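Local coordinates for cystalysin (Treponema denticola, PDB 1C7N), which binds pyridoxal-5'-phosphate as a two-chain assembly and belongs to the class I and II aminotransferase family, at residues 91-96 against 263-268; 108-113 against 164-169; 303-308 against 381-386; 308-313 against 328-333. All coordinates share one frame; numbering follows the deposited sequence.

In the fold
The four contacts form two pairs. Interactions 1 and 2 belong to the part of the protein built round the seven-stranded mixed sheet. Strand 92-95 of interaction 1 runs on into helix 98-109 of interaction 2, and the two contacts, with centres 18 Å apart, touch where Glu108 packs on Ser264. Interactions 3 and 4 lie in the C-terminal part, their centres 38 to 42 Å from those of interactions 1 and 2; they share helix 289-313 and Asp308, and their own centres are only 8 Å apart. Along the chain, segments 108-113 and 164-169 both fall between 91-96 and 263-268, whereas interactions 3 and 4 follow later. The pairs thus sample two separately packed regions of one aminotransferase-like subunit.

Interaction 1 (91-96 against 263-268); sequences WIINTA and KSRDAT. Unlike the reference sequence in segment 263-268: Ala267 (reference Ile).
The edge strand 92-95 of the large mixed sheet meets helix 255-267 where Arg265 reaches over to the backbone carbonyl of Asn94. Arg265 NH2 donates to Asn94 O at 3.2 Å, with an N-H...O angle of 145°. The donor lies in the carbonyl plane on a lone pair, while the acceptor is somewhat tilted from the guanidinium plane. Arg265 NE adds a weak second bond to Asn94 O at 3.4 Å, so two nitrogens grip a single oxygen. The arginine gets there by bending at chi2 (-102°) and chi3, which turns the NE/NH2 edge of the guanidinium to Asn94 O. In this PLP-dependent aminotransferase fold, strand 92-95 pairs antiparallel with strand 248-251 through backbone bonds such as that between Ile93 and Ile250. The amide of Asn94 serves that neighbour too, its ND2 donating to the carbonyl of Ser248, a residue of the pyridoxal-5'-phosphate pocket; the Asn94 side chain is about 11 Å from a bound pyridoxal-5'-phosphate. On the helix side, Arg265 NH1 forms a salt bridge with Asp266 OD1 at 2.7 Å, almost exactly in the guanidinium plane and on the syn side of the carboxylate, which helps to fix the rotation of the group. Ile93 CG2 approaches Arg265 NH2 obliquely at 3.7 Å. Ala267 O accepts a hydrogen bond from Arg107 NH1 of the second subunit.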
loop_
_atom_site.group_PDB
_atom_site.type_symbol
_atom_site.label_atom_id
_atom_site.label_comp_id
_atom_site.label_asym_id
_atom_site.label_seq_id
_atom_site.Cartn_x
_atom_site.Cartn_y
_atom_site.Cartn_z
ATOM N N TRP A 91 5.118 18.603 -6.268
ATOM C CA TRP A 91 4.214 18.853 -5.139
ATOM C C TRP A 91 3.454 17.567 -4.786
ATOM O O TRP A 91 2.878 17.452 -3.704
ATOM C CB TRP A 91 3.164 19.900 -5.513
ATOM C CG TRP A 91 3.630 21.313 -5.597
ATOM C CD1 TRP A 91 4.911 21.758 -5.742
ATOM C CD2 TRP A 91 2.795 22.475 -5.605
ATOM N NE1 TRP A 91 4.925 23.131 -5.844
ATOM C CE2 TRP A 91 3.641 23.596 -5.763
ATOM C CE3 TRP A 91 1.411 22.678 -5.497
ATOM C CZ2 TRP A 91 3.148 24.904 -5.817
ATOM C CZ3 TRP A 91 0.918 23.983 -5.550
ATOM C CH2 TRP A 91 1.789 25.079 -5.709
ATOM N N ILE A 92 3.454 16.613 -5.712
ATOM C CA ILE A 92 2.730 15.352 -5.547
ATOM C C ILE A 92 3.441 14.254 -4.762
ATOM O O ILE A 92 4.488 13.767 -5.177
ATOM C CB ILE A 92 2.363 14.751 -6.924
ATOM C CG1 ILE A 92 1.605 15.781 -7.763
ATOM C CG2 ILE A 92 1.494 13.502 -6.746
ATOM C CD1 ILE A 92 1.429 15.357 -9.206
ATOM N N ILE A 93 2.857 13.864 -3.633
ATOM C CA ILE A 93 3.408 12.784 -2.809
ATOM C C ILE A 93 2.368 11.659 -2.806
ATOM O O ILE A 93 1.178 11.906 -2.578
ATOM C CB ILE A 93 3.677 13.243 -1.357
ATOM C CG1 ILE A 93 4.677 14.406 -1.355
ATOM C CG2 ILE A 93 4.215 12.074 -0.533
ATOM C CD1 ILE A 93 6.014 14.084 -2.008
ATOM N N ASN A 94 2.815 10.431 -3.049
ATOM C CA ASN A 94 1.900 9.292 -3.115
ATOM C C ASN A 94 1.789 8.440 -1.857
ATOM O O ASN A 94 2.771 8.216 -1.144
ATOM C CB ASN A 94 2.290 8.376 -4.281
ATOM C CG ASN A 94 2.280 9.097 -5.620
ATOM O OD1 ASN A 94 3.285 9.124 -6.327
ATOM N ND2 ASN A 94 1.139 9.679 -5.973
ATOM N N THR A 95 0.574 7.964 -1.602
ATOM C CA THR A 95 0.292 7.092 -0.469
ATOM C C THR A 95 -0.732 6.079 -0.952
ATOM O O THR A 95 -1.428 6.319 -1.937
ATOM C CB THR A 95 -0.308 7.854 0.727
ATOM O OG1 THR A 95 -1.557 8.438 0.343
ATOM C CG2 THR A 95 0.645 8.945 1.201
ATOM N N ALA A 96 -0.808 4.938 -0.278
ATOM C CA ALA A 96 -1.764 3.911 -0.652
ATOM C C ALA A 96 -3.067 4.216 0.073
ATOM O O ALA A 96 -3.411 3.561 1.052
ATOM C CB ALA A 96 -1.247 2.531 -0.251
ATOM N N LYS A 263 8.969 11.917 5.022
ATOM C CA LYS A 263 9.821 11.207 5.975
ATOM C C LYS A 263 8.932 10.327 6.844
ATOM O O LYS A 263 9.214 9.144 7.043
ATOM C CB LYS A 263 10.580 12.196 6.870
ATOM C CG LYS A 263 9.667 13.096 7.694
ATOM C CD LYS A 263 10.404 13.986 8.692
ATOM C CE LYS A 263 10.778 13.224 9.957
ATOM N NZ LYS A 263 11.271 14.140 11.033
ATOM N N SER A 264 7.856 10.912 7.359
ATOM C CA SER A 264 6.934 10.178 8.214
ATOM C C SER A 264 6.326 8.991 7.477
ATOM O O SER A 264 6.243 7.892 8.021
ATOM C CB SER A 264 5.824 11.097 8.715
ATOM O OG SER A 264 4.967 10.389 9.591
ATOM N N ARG A 265 5.897 9.214 6.241
ATOM C CA ARG A 265 5.324 8.135 5.450
ATOM C C ARG A 265 6.353 7.018 5.266
ATOM O O ARG A 265 6.018 5.835 5.340
ATOM C CB ARG A 265 4.872 8.652 4.079
ATOM C CG ARG A 265 4.659 7.551 3.055
ATOM C CD ARG A 265 5.838 7.484 2.098
ATOM N NE ARG A 265 5.480 8.081 0.825
ATOM C CZ ARG A 265 6.326 8.334 -0.167
ATOM N NH1 ARG A 265 7.618 8.055 -0.053
ATOM N NH2 ARG A 265 5.867 8.858 -1.290
ATOM N N ASP A 266 7.608 7.397 5.051
ATOM C CA ASP A 266 8.662 6.410 4.841
ATOM C C ASP A 266 8.996 5.577 6.077
ATOM O O ASP A 266 9.676 4.556 5.968
ATOM C CB ASP A 266 9.926 7.087 4.300
ATOM C CG ASP A 266 9.723 7.670 2.910
ATOM O OD1 ASP A 266 8.955 7.078 2.121
ATOM O OD2 ASP A 266 10.336 8.711 2.598
ATOM N N ALA A 267 8.526 6.009 7.244
ATOM C CA ALA A 267 8.762 5.271 8.480
ATOM C C ALA A 267 7.544 4.396 8.763
ATOM O O ALA A 267 7.616 3.447 9.542
ATOM C CB ALA A 267 8.999 6.232 9.641
ATOM N N THR A 268 6.427 4.735 8.125
ATOM C CA THR A 268 5.172 3.997 8.270
ATOM C C THR A 268 4.517 3.900 6.893
ATOM O O THR A 268 4.094 4.912 6.335
ATOM C CB THR A 268 4.181 4.726 9.202
ATOM O OG1 THR A 268 3.631 5.857 8.518
ATOM C CG2 THR A 268 4.885 5.212 10.463
#

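Interaction 2 (108-113 against 164-169); sequences EFTKPG and NNKALL
Thr110 and Lys166 run past each other in opposite directions, touching through aliphatic carbon: Thr110 CG2 lies 3.8 Å from Lys166 CB. With chi1 of Thr110 at 66°, OG1 sits between the backbone N and the carbonyl carbon and CG2 is anti to the carbonyl carbon; OG1 bonds the carbonyl of Val106 in helix 98-109. Although the Lys166 side chain starts toward segment 108-113, it bends at chi2 and carries its amine away to the carbonyl of Lys163. Lys166 NZ stays 6.0 Å from Lys111 NZ, whose own charge is paired with Asp114. Segment 108-113 is the connection from helix 98-109 into strand 115-118, and segment 164-169 opens strand 165-171, its parallel neighbour in the central sheet; backbone bonds of Asn164 and Lys166 with Gly115 and of Ala167 with Ile117 join the two. The Asn164 side chain adds a bond of its own, ND2 donating to Gly113 O at 3.0 Å with a nearly straight N-H...O angle of 172°. The oxygen lies close to the amide plane of Asn164, but the donor stands 21° off the carbonyl plane of Gly113.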
loop_
_atom_site.group_PDB
_atom_site.type_symbol
_atom_site.label_atom_id
_atom_site.label_comp_id
_atom_site.label_asym_id
_atom_site.label_seq_id
_atom_site.Cartn_x
_atom_site.Cartn_y
_atom_site.Cartn_z
ATOM N N GLU A 108 2.795 13.107 12.043
ATOM C CA GLU A 108 3.909 14.024 11.828
ATOM C C GLU A 108 3.772 15.466 12.313
ATOM O O GLU A 108 4.710 16.009 12.891
ATOM C CB GLU A 108 4.272 14.028 10.338
ATOM C CG GLU A 108 5.415 14.957 9.947
ATOM C CD GLU A 108 6.684 14.699 10.740
ATOM O OE1 GLU A 108 6.989 13.520 11.013
ATOM O OE2 GLU A 108 7.383 15.677 11.079
ATOM N N PHE A 109 2.619 16.090 12.099
ATOM C CA PHE A 109 2.470 17.484 12.491
ATOM C C PHE A 109 1.792 17.811 13.820
ATOM O O PHE A 109 1.477 18.970 14.088
ATOM C CB PHE A 109 1.812 18.255 11.344
ATOM C CG PHE A 109 2.560 18.138 10.048
ATOM C CD1 PHE A 109 2.283 17.105 9.158
ATOM C CD2 PHE A 109 3.598 19.013 9.750
ATOM C CE1 PHE A 109 3.031 16.942 7.991
ATOM C CE2 PHE A 109 4.355 18.858 8.585
ATOM C CZ PHE A 109 4.071 17.821 7.707
ATOM N N THR A 110 1.571 16.799 14.648
ATOM C CA THR A 110 0.980 17.008 15.967
ATOM C C THR A 110 1.612 16.012 16.929
ATOM O O THR A 110 2.291 15.079 16.510
ATOM C CB THR A 110 -0.556 16.791 15.989
ATOM O OG1 THR A 110 -0.855 15.415 15.730
ATOM C CG2 THR A 110 -1.241 17.670 14.953
ATOM N N LYS A 111 1.393 16.225 18.220
ATOM C CA LYS A 111 1.931 15.343 19.247
ATOM C C LYS A 111 0.770 14.918 20.138
ATOM O O LYS A 111 -0.275 15.569 20.151
ATOM C CB LYS A 111 2.977 16.085 20.079
ATOM C CG LYS A 111 2.447 17.357 20.736
ATOM C CD LYS A 111 3.484 17.993 21.655
ATOM C CE LYS A 111 2.998 19.325 22.217
ATOM N NZ LYS A 111 1.751 19.194 23.024
ATOM N N PRO A 112 0.928 13.815 20.886
ATOM C CA PRO A 112 -0.172 13.391 21.752
ATOM C C PRO A 112 -0.641 14.569 22.604
ATOM O O PRO A 112 0.174 15.354 23.091
ATOM C CB PRO A 112 0.459 12.275 22.580
ATOM C CG PRO A 112 1.412 11.648 21.600
ATOM C CD PRO A 112 2.053 12.865 20.956
ATOM N N GLY A 113 -1.952 14.701 22.764
ATOM C CA GLY A 113 -2.483 15.798 23.548
ATOM C C GLY A 113 -2.909 16.968 22.684
ATOM O O GLY A 113 -3.787 17.739 23.071
ATOM N N ASN A 164 -3.519 25.026 21.531
ATOM C CA ASN A 164 -3.305 23.582 21.542
ATOM C C ASN A 164 -3.798 22.917 20.261
ATOM O O ASN A 164 -3.355 21.820 19.913
ATOM C CB ASN A 164 -3.990 22.940 22.746
ATOM C CG ASN A 164 -3.586 21.489 22.932
ATOM O OD1 ASN A 164 -2.399 21.174 23.051
ATOM N ND2 ASN A 164 -4.570 20.596 22.956
ATOM N N ASN A 165 -4.721 23.574 19.569
ATOM C CA ASN A 165 -5.248 23.038 18.322
ATOM C C ASN A 165 -4.220 23.337 17.247
ATOM O O ASN A 165 -3.839 24.488 17.038
ATOM C CB ASN A 165 -6.605 23.671 18.003
ATOM C CG ASN A 165 -7.642 23.358 19.065
ATOM O OD1 ASN A 165 -7.574 22.316 19.716
ATOM N ND2 ASN A 165 -8.613 24.247 19.238
ATOM N N LYS A 166 -3.761 22.289 16.573
ATOM C CA LYS A 166 -2.726 22.435 15.563
ATOM C C LYS A 166 -3.174 22.435 14.114
ATOM O O LYS A 166 -2.425 22.871 13.242
ATOM C CB LYS A 166 -1.675 21.339 15.763
ATOM C CG LYS A 166 -1.146 21.264 17.190
ATOM C CD LYS A 166 -0.520 22.586 17.612
ATOM C CE LYS A 166 -0.110 22.567 19.074
ATOM N NZ LYS A 166 0.533 23.849 19.481
ATOM N N ALA A 167 -4.383 21.960 13.843
ATOM C CA ALA A 167 -4.847 21.925 12.465
ATOM C C ALA A 167 -6.343 21.723 12.301
ATOM O O ALA A 167 -7.047 21.317 13.227
ATOM C CB ALA A 167 -4.100 20.830 11.696
ATOM N N LEU A 168 -6.804 22.015 11.092
ATOM C CA LEU A 168 -8.198 21.859 10.715
ATOM C C LEU A 168 -8.286 20.761 9.657
ATOM O O LEU A 168 -7.773 20.916 8.548
ATOM C CB LEU A 168 -8.750 23.166 10.139
ATOM C CG LEU A 168 -10.126 23.060 9.470
ATOM C CD1 LEU A 168 -11.142 22.529 10.473
ATOM C CD2 LEU A 168 -10.556 24.426 8.944
ATOM N N LEU A 169 -8.916 19.647 10.015
ATOM C CA LEU A 169 -9.093 18.533 9.088
ATOM C C LEU A 169 -10.427 18.794 8.392
ATOM O O LEU A 169 -11.491 18.619 8.979
ATOM C CB LEU A 169 -9.122 17.211 9.858
ATOM C CG LEU A 169 -9.163 15.907 9.059
ATOM C CD1 LEU A 169 -8.115 15.925 7.950
ATOM C CD2 LEU A 169 -8.922 14.736 10.009
#

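Interaction 3 (303-308 against 381-386); sequences QRIVKD and ESLERL
Leu383 CD1 of helix 376-393 settles between Ile305 and Val306 of helix 289-313, and this single methyl makes the close part of the contact. It comes within 3.9 Å of Ile305 CG2, the two side chains crossing obliquely. It is also 4.2 Å from Val306 CA, so the methyl lies near backbone as well as side chain. Leu383 takes a first torsion of -64°, with CG anti to the carbonyl carbon, and its extended second torsion of 172° sends CD1 across to the other helix. The rest of the contact is looser. Val306 CG2 keeps 4.5 Å from the same CD1, and Ile305, though it makes the nearest approach, is partly exposed, whereas Val306 and Leu383 are buried. The closest CA pair, Val306 and Leu383, is 7.7 Å apart, and the two segments together bury just 105 Å², which fits a contact carried by one leucine branch. Ile305 also touches Ser376 and Gln380, earlier in the partner helix. Inward, Val306 rests on Gln328 and Ile330 of strand 327-331, while Leu383 and Leu386 pack on Phe309, so helices 289-313 and 376-393 meet beside the three-stranded antiparallel sheet.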
loop_
_atom_site.group_PDB
_atom_site.type_symbol
_atom_site.label_atom_id
_atom_site.label_comp_id
_atom_site.label_asym_id
_atom_site.label_seq_id
_atom_site.Cartn_x
_atom_site.Cartn_y
_atom_site.Cartn_z
ATOM N N GLN A 303 -30.526 10.165 -7.008
ATOM C CA GLN A 303 -30.853 10.996 -5.851
ATOM C C GLN A 303 -32.275 11.544 -6.025
ATOM O O GLN A 303 -32.986 11.779 -5.049
ATOM C CB GLN A 303 -29.861 12.162 -5.696
ATOM C CG GLN A 303 -29.883 13.148 -6.854
ATOM C CD GLN A 303 -29.162 14.446 -6.544
ATOM O OE1 GLN A 303 -28.816 14.730 -5.390
ATOM N NE2 GLN A 303 -28.945 15.256 -7.576
ATOM N N ARG A 304 -32.687 11.748 -7.273
ATOM C CA ARG A 304 -34.033 12.253 -7.531
ATOM C C ARG A 304 -35.042 11.118 -7.337
ATOM O O ARG A 304 -36.158 11.343 -6.872
ATOM C CB ARG A 304 -34.105 12.862 -8.941
ATOM C CG ARG A 304 -33.279 14.149 -9.053
ATOM C CD ARG A 304 -33.081 14.628 -10.487
ATOM N NE ARG A 304 -32.218 15.815 -10.548
ATOM C CZ ARG A 304 -32.577 17.033 -10.142
ATOM N NH1 ARG A 304 -33.792 17.245 -9.645
ATOM N NH2 ARG A 304 -31.721 18.044 -10.229
ATOM N N ILE A 305 -34.640 9.892 -7.655
ATOM C CA ILE A 305 -35.526 8.742 -7.462
ATOM C C ILE A 305 -35.819 8.591 -5.964
ATOM O O ILE A 305 -36.963 8.362 -5.559
ATOM C CB ILE A 305 -34.875 7.434 -7.988
ATOM C CG1 ILE A 305 -34.785 7.479 -9.516
ATOM C CG2 ILE A 305 -35.690 6.208 -7.537
ATOM C CD1 ILE A 305 -34.143 6.245 -10.129
ATOM N N VAL A 306 -34.777 8.737 -5.148
ATOM C CA VAL A 306 -34.903 8.616 -3.698
ATOM C C VAL A 306 -35.790 9.739 -3.153
ATOM O O VAL A 306 -36.747 9.488 -2.425
ATOM C CB VAL A 306 -33.507 8.677 -3.010
ATOM C CG1 VAL A 306 -33.652 8.596 -1.497
ATOM C CG2 VAL A 306 -32.630 7.527 -3.511
ATOM N N LYS A 307 -35.461 10.974 -3.510
ATOM C CA LYS A 307 -36.229 12.130 -3.066
ATOM C C LYS A 307 -37.703 11.940 -3.405
ATOM O O LYS A 307 -38.578 12.117 -2.553
ATOM C CB LYS A 307 -35.686 13.395 -3.738
ATOM C CG LYS A 307 -36.473 14.672 -3.457
ATOM C CD LYS A 307 -35.767 15.869 -4.082
ATOM C CE LYS A 307 -36.677 17.081 -4.212
ATOM N NZ LYS A 307 -37.250 17.509 -2.911
ATOM N N ASP A 308 -37.975 11.566 -4.649
ATOM C CA ASP A 308 -39.347 11.356 -5.094
ATOM C C ASP A 308 -40.049 10.235 -4.339
ATOM O O ASP A 308 -41.226 10.351 -3.994
ATOM C CB ASP A 308 -39.371 11.058 -6.595
ATOM C CG ASP A 308 -40.763 10.742 -7.100
ATOM O OD1 ASP A 308 -41.105 9.545 -7.206
ATOM O OD2 ASP A 308 -41.522 11.698 -7.375
ATOM N N GLU A 381 -35.536 -1.283 -6.485
ATOM C CA GLU A 381 -35.811 -2.553 -5.811
ATOM C C GLU A 381 -35.684 -2.364 -4.307
ATOM O O GLU A 381 -36.525 -2.827 -3.533
ATOM C CB GLU A 381 -34.801 -3.622 -6.245
ATOM C CG GLU A 381 -35.053 -4.247 -7.599
ATOM C CD GLU A 381 -33.882 -5.104 -8.056
ATOM O OE1 GLU A 381 -33.272 -5.782 -7.200
ATOM O OE2 GLU A 381 -33.576 -5.106 -9.268
ATOM N N SER A 382 -34.617 -1.680 -3.906
ATOM C CA SER A 382 -34.336 -1.432 -2.502
ATOM C C SER A 382 -35.405 -0.567 -1.843
ATOM O O SER A 382 -35.856 -0.865 -0.740
ATOM C CB SER A 382 -32.969 -0.760 -2.359
ATOM O OG SER A 382 -31.952 -1.540 -2.971
ATOM N N LEU A 383 -35.808 0.502 -2.524
ATOM C CA LEU A 383 -36.822 1.398 -1.982
ATOM C C LEU A 383 -38.155 0.689 -1.819
ATOM O O LEU A 383 -38.896 0.970 -0.881
ATOM C CB LEU A 383 -36.985 2.628 -2.881
ATOM C CG LEU A 383 -35.743 3.519 -2.983
ATOM C CD1 LEU A 383 -35.949 4.577 -4.050
ATOM C CD2 LEU A 383 -35.458 4.156 -1.628
ATOM N N GLU A 384 -38.469 -0.231 -2.725
ATOM C CA GLU A 384 -39.730 -0.957 -2.625
ATOM C C GLU A 384 -39.706 -1.919 -1.434
ATOM O O GLU A 384 -40.739 -2.153 -0.805
ATOM C CB GLU A 384 -40.031 -1.705 -3.929
ATOM C CG GLU A 384 -41.370 -2.451 -3.939
ATOM C CD GLU A 384 -42.527 -1.630 -3.377
ATOM O OE1 GLU A 384 -42.567 -0.404 -3.604
ATOM O OE2 GLU A 384 -43.412 -2.214 -2.716
ATOM N N ARG A 385 -38.539 -2.483 -1.123
ATOM C CA ARG A 385 -38.430 -3.371 0.041
ATOM C C ARG A 385 -38.676 -2.526 1.284
ATOM O O ARG A 385 -39.365 -2.942 2.218
ATOM C CB ARG A 385 -37.033 -3.979 0.158
ATOM C CG ARG A 385 -36.837 -5.277 -0.570
ATOM C CD ARG A 385 -35.769 -6.103 0.125
ATOM N NE ARG A 385 -34.482 -5.408 0.201
ATOM C CZ ARG A 385 -33.737 -5.105 -0.859
ATOM N NH1 ARG A 385 -34.151 -5.431 -2.079
ATOM N NH2 ARG A 385 -32.568 -4.495 -0.697
ATOM N N LEU A 386 -38.085 -1.335 1.279
ATOM C CA LEU A 386 -38.209 -0.384 2.374
ATOM C C LEU A 386 -39.674 0.028 2.496
ATOM O O LEU A 386 -40.222 0.112 3.594
ATOM C CB LEU A 386 -37.365 0.855 2.069
ATOM C CG LEU A 386 -36.816 1.732 3.193
ATOM C CD1 LEU A 386 -36.808 3.179 2.703
ATOM C CD2 LEU A 386 -37.645 1.602 4.451
#

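Interaction 4 (308-313 against 328-333); sequences DFFEVN and QWIDFR
Asp331, between Ile330 and Phe332, which both touch Phe310 across the contact, offers an OD1 that Arg333 grips twice. The backbone N of Arg333 donates to Asp331 OD1 at 2.9 Å, nearly in line with the CG-OD1 bond, which closes an Asx turn following strand 327-331 of the C-terminal antiparallel sheet. Arg333 NE reaches the same OD1 at 3.0 Å from the other face of the carboxylate, 42° out of its plane, and NH2 bonds OD2, a side-on salt bridge that pins the carboxylate. Ile330 and Phe332, the residues on either side of Asp331 in sequence, meet Phe310 of helix 289-313 through buried apolar groups. Phe310 CZ lies 3.9 Å from Phe332 CZ; the ring centroids are 5.7 Å apart with planes at 85°, and the approach is oblique. Phe310 CE1 also touches Ile330 CG2 at 4.0 Å, this methyl standing anti to the backbone N of Ile330. Phe309 CD2 sits 3.7 Å above the centre of the Phe310 ring, so one face of that ring is covered from within the helix, and Leu386 of helix 376-393 packs against Phe310 as well. Phe309 O accepts from Asn313 N and, at 3.0 Å, from Asn313 ND2.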
loop_
_atom_site.group_PDB
_atom_site.type_symbol
_atom_site.label_atom_id
_atom_site.label_comp_id
_atom_site.label_asym_id
_atom_site.label_seq_id
_atom_site.Cartn_x
_atom_site.Cartn_y
_atom_site.Cartn_z
ATOM N N ASP A 308 -37.975 11.566 -4.649
ATOM C CA ASP A 308 -39.347 11.356 -5.094
ATOM C C ASP A 308 -40.049 10.235 -4.339
ATOM O O ASP A 308 -41.226 10.351 -3.994
ATOM C CB ASP A 308 -39.371 11.058 -6.595
ATOM C CG ASP A 308 -40.763 10.742 -7.100
ATOM O OD1 ASP A 308 -41.105 9.545 -7.206
ATOM O OD2 ASP A 308 -41.522 11.698 -7.375
ATOM N N PHE A 309 -39.328 9.148 -4.084
ATOM C CA PHE A 309 -39.904 8.014 -3.383
ATOM C C PHE A 309 -40.524 8.408 -2.049
ATOM O O PHE A 309 -41.642 8.004 -1.738
ATOM C CB PHE A 309 -38.851 6.937 -3.138
ATOM C CG PHE A 309 -39.321 5.843 -2.234
ATOM C CD1 PHE A 309 -40.191 4.866 -2.699
ATOM C CD2 PHE A 309 -38.935 5.819 -0.896
ATOM C CE1 PHE A 309 -40.673 3.879 -1.844
ATOM C CE2 PHE A 309 -39.409 4.838 -0.035
ATOM C CZ PHE A 309 -40.282 3.865 -0.510
ATOM N N PHE A 310 -39.804 9.190 -1.254
ATOM C CA PHE A 310 -40.341 9.593 0.037
ATOM C C PHE A 310 -41.448 10.644 -0.065
ATOM O O PHE A 310 -42.382 10.636 0.735
ATOM C CB PHE A 310 -39.219 10.079 0.955
ATOM C CG PHE A 310 -38.225 9.002 1.309
ATOM C CD1 PHE A 310 -36.983 8.946 0.684
ATOM C CD2 PHE A 310 -38.545 8.024 2.249
ATOM C CE1 PHE A 310 -36.075 7.927 0.992
ATOM C CE2 PHE A 310 -37.644 7.003 2.559
ATOM C CZ PHE A 310 -36.410 6.958 1.930
ATOM N N GLU A 311 -41.359 11.541 -1.041
ATOM C CA GLU A 311 -42.402 12.553 -1.204
ATOM C C GLU A 311 -43.717 11.862 -1.555
ATOM O O GLU A 311 -44.793 12.305 -1.161
ATOM C CB GLU A 311 -42.048 13.535 -2.326
ATOM C CG GLU A 311 -40.755 14.287 -2.126
ATOM C CD GLU A 311 -40.463 15.241 -3.268
ATOM O OE1 GLU A 311 -40.798 14.901 -4.422
ATOM O OE2 GLU A 311 -39.886 16.318 -3.014
ATOM N N VAL A 312 -43.620 10.764 -2.295
ATOM C CA VAL A 312 -44.801 10.019 -2.722
ATOM C C VAL A 312 -45.329 8.964 -1.746
ATOM O O VAL A 312 -46.544 8.795 -1.606
ATOM C CB VAL A 312 -44.535 9.313 -4.077
ATOM C CG1 VAL A 312 -45.671 8.359 -4.403
ATOM C CG2 VAL A 312 -44.371 10.350 -5.186
ATOM N N ASN A 313 -44.427 8.264 -1.066
ATOM C CA ASN A 313 -44.829 7.189 -0.164
ATOM C C ASN A 313 -44.752 7.449 1.336
ATOM O O ASN A 313 -45.612 6.991 2.088
ATOM C CB ASN A 313 -44.013 5.939 -0.499
ATOM C CG ASN A 313 -44.218 5.482 -1.931
ATOM O OD1 ASN A 313 -45.253 4.912 -2.271
ATOM N ND2 ASN A 313 -43.232 5.741 -2.783
ATOM N N GLN A 328 -26.099 10.112 -0.485
ATOM C CA GLN A 328 -27.230 10.951 -0.090
ATOM C C GLN A 328 -27.591 10.816 1.389
ATOM O O GLN A 328 -27.560 9.724 1.949
ATOM C CB GLN A 328 -28.431 10.619 -0.990
ATOM C CG GLN A 328 -29.645 11.530 -0.847
ATOM C CD GLN A 328 -30.627 11.337 -1.996
ATOM O OE1 GLN A 328 -30.649 10.283 -2.627
ATOM N NE2 GLN A 328 -31.452 12.351 -2.263
ATOM N N TRP A 329 -27.939 11.940 2.005
ATOM C CA TRP A 329 -28.255 12.008 3.434
ATOM C C TRP A 329 -29.767 12.028 3.638
ATOM O O TRP A 329 -30.419 13.028 3.347
ATOM C CB TRP A 329 -27.619 13.283 4.003
ATOM C CG TRP A 329 -27.382 13.341 5.500
ATOM C CD1 TRP A 329 -27.713 14.374 6.330
ATOM C CD2 TRP A 329 -26.641 12.404 6.306
ATOM N NE1 TRP A 329 -27.220 14.149 7.594
ATOM C CE2 TRP A 329 -26.559 12.952 7.609
ATOM C CE3 TRP A 329 -26.035 11.166 6.054
ATOM C CZ2 TRP A 329 -25.894 12.300 8.657
ATOM C CZ3 TRP A 329 -25.376 10.520 7.095
ATOM C CH2 TRP A 329 -25.310 11.090 8.381
ATOM N N ILE A 330 -30.310 10.924 4.145
ATOM C CA ILE A 330 -31.747 10.805 4.366
ATOM C C ILE A 330 -32.128 11.006 5.827
ATOM O O ILE A 330 -31.626 10.320 6.714
ATOM C CB ILE A 330 -32.261 9.428 3.909
ATOM C CG1 ILE A 330 -31.796 9.150 2.476
ATOM C CG2 ILE A 330 -33.786 9.403 3.955
ATOM C CD1 ILE A 330 -32.053 7.746 2.015
ATOM N N ASP A 331 -33.044 11.939 6.057
ATOM C CA ASP A 331 -33.515 12.273 7.396
ATOM C C ASP A 331 -34.721 11.428 7.815
ATOM O O ASP A 331 -35.845 11.680 7.382
ATOM C CB ASP A 331 -33.865 13.762 7.428
ATOM C CG ASP A 331 -34.390 14.219 8.772
ATOM O OD1 ASP A 331 -34.430 13.410 9.723
ATOM O OD2 ASP A 331 -34.760 15.406 8.871
ATOM N N PHE A 332 -34.479 10.429 8.662
ATOM C CA PHE A 332 -35.541 9.544 9.146
ATOM C C PHE A 332 -36.032 9.924 10.543
ATOM O O PHE A 332 -36.811 9.192 11.147
ATOM C CB PHE A 332 -35.057 8.088 9.214
ATOM C CG PHE A 332 -35.064 7.363 7.894
ATOM C CD1 PHE A 332 -34.006 7.495 7.002
ATOM C CD2 PHE A 332 -36.117 6.505 7.564
ATOM C CE1 PHE A 332 -33.992 6.777 5.800
ATOM C CE2 PHE A 332 -36.113 5.784 6.367
ATOM C CZ PHE A 332 -35.047 5.921 5.484
ATOM N N ARG A 333 -35.575 11.056 11.054
ATOM C CA ARG A 333 -35.949 11.488 12.398
ATOM C C ARG A 333 -37.447 11.466 12.713
ATOM O O ARG A 333 -37.834 11.255 13.865
ATOM C CB ARG A 333 -35.377 12.883 12.679
ATOM C CG ARG A 333 -33.888 12.876 12.990
ATOM C CD ARG A 333 -33.347 14.274 13.210
ATOM N NE ARG A 333 -33.419 15.074 11.993
ATOM C CZ ARG A 333 -33.042 16.345 11.914
ATOM N NH1 ARG A 333 -32.569 16.965 12.986
ATOM N NH2 ARG A 333 -33.125 16.992 10.763
#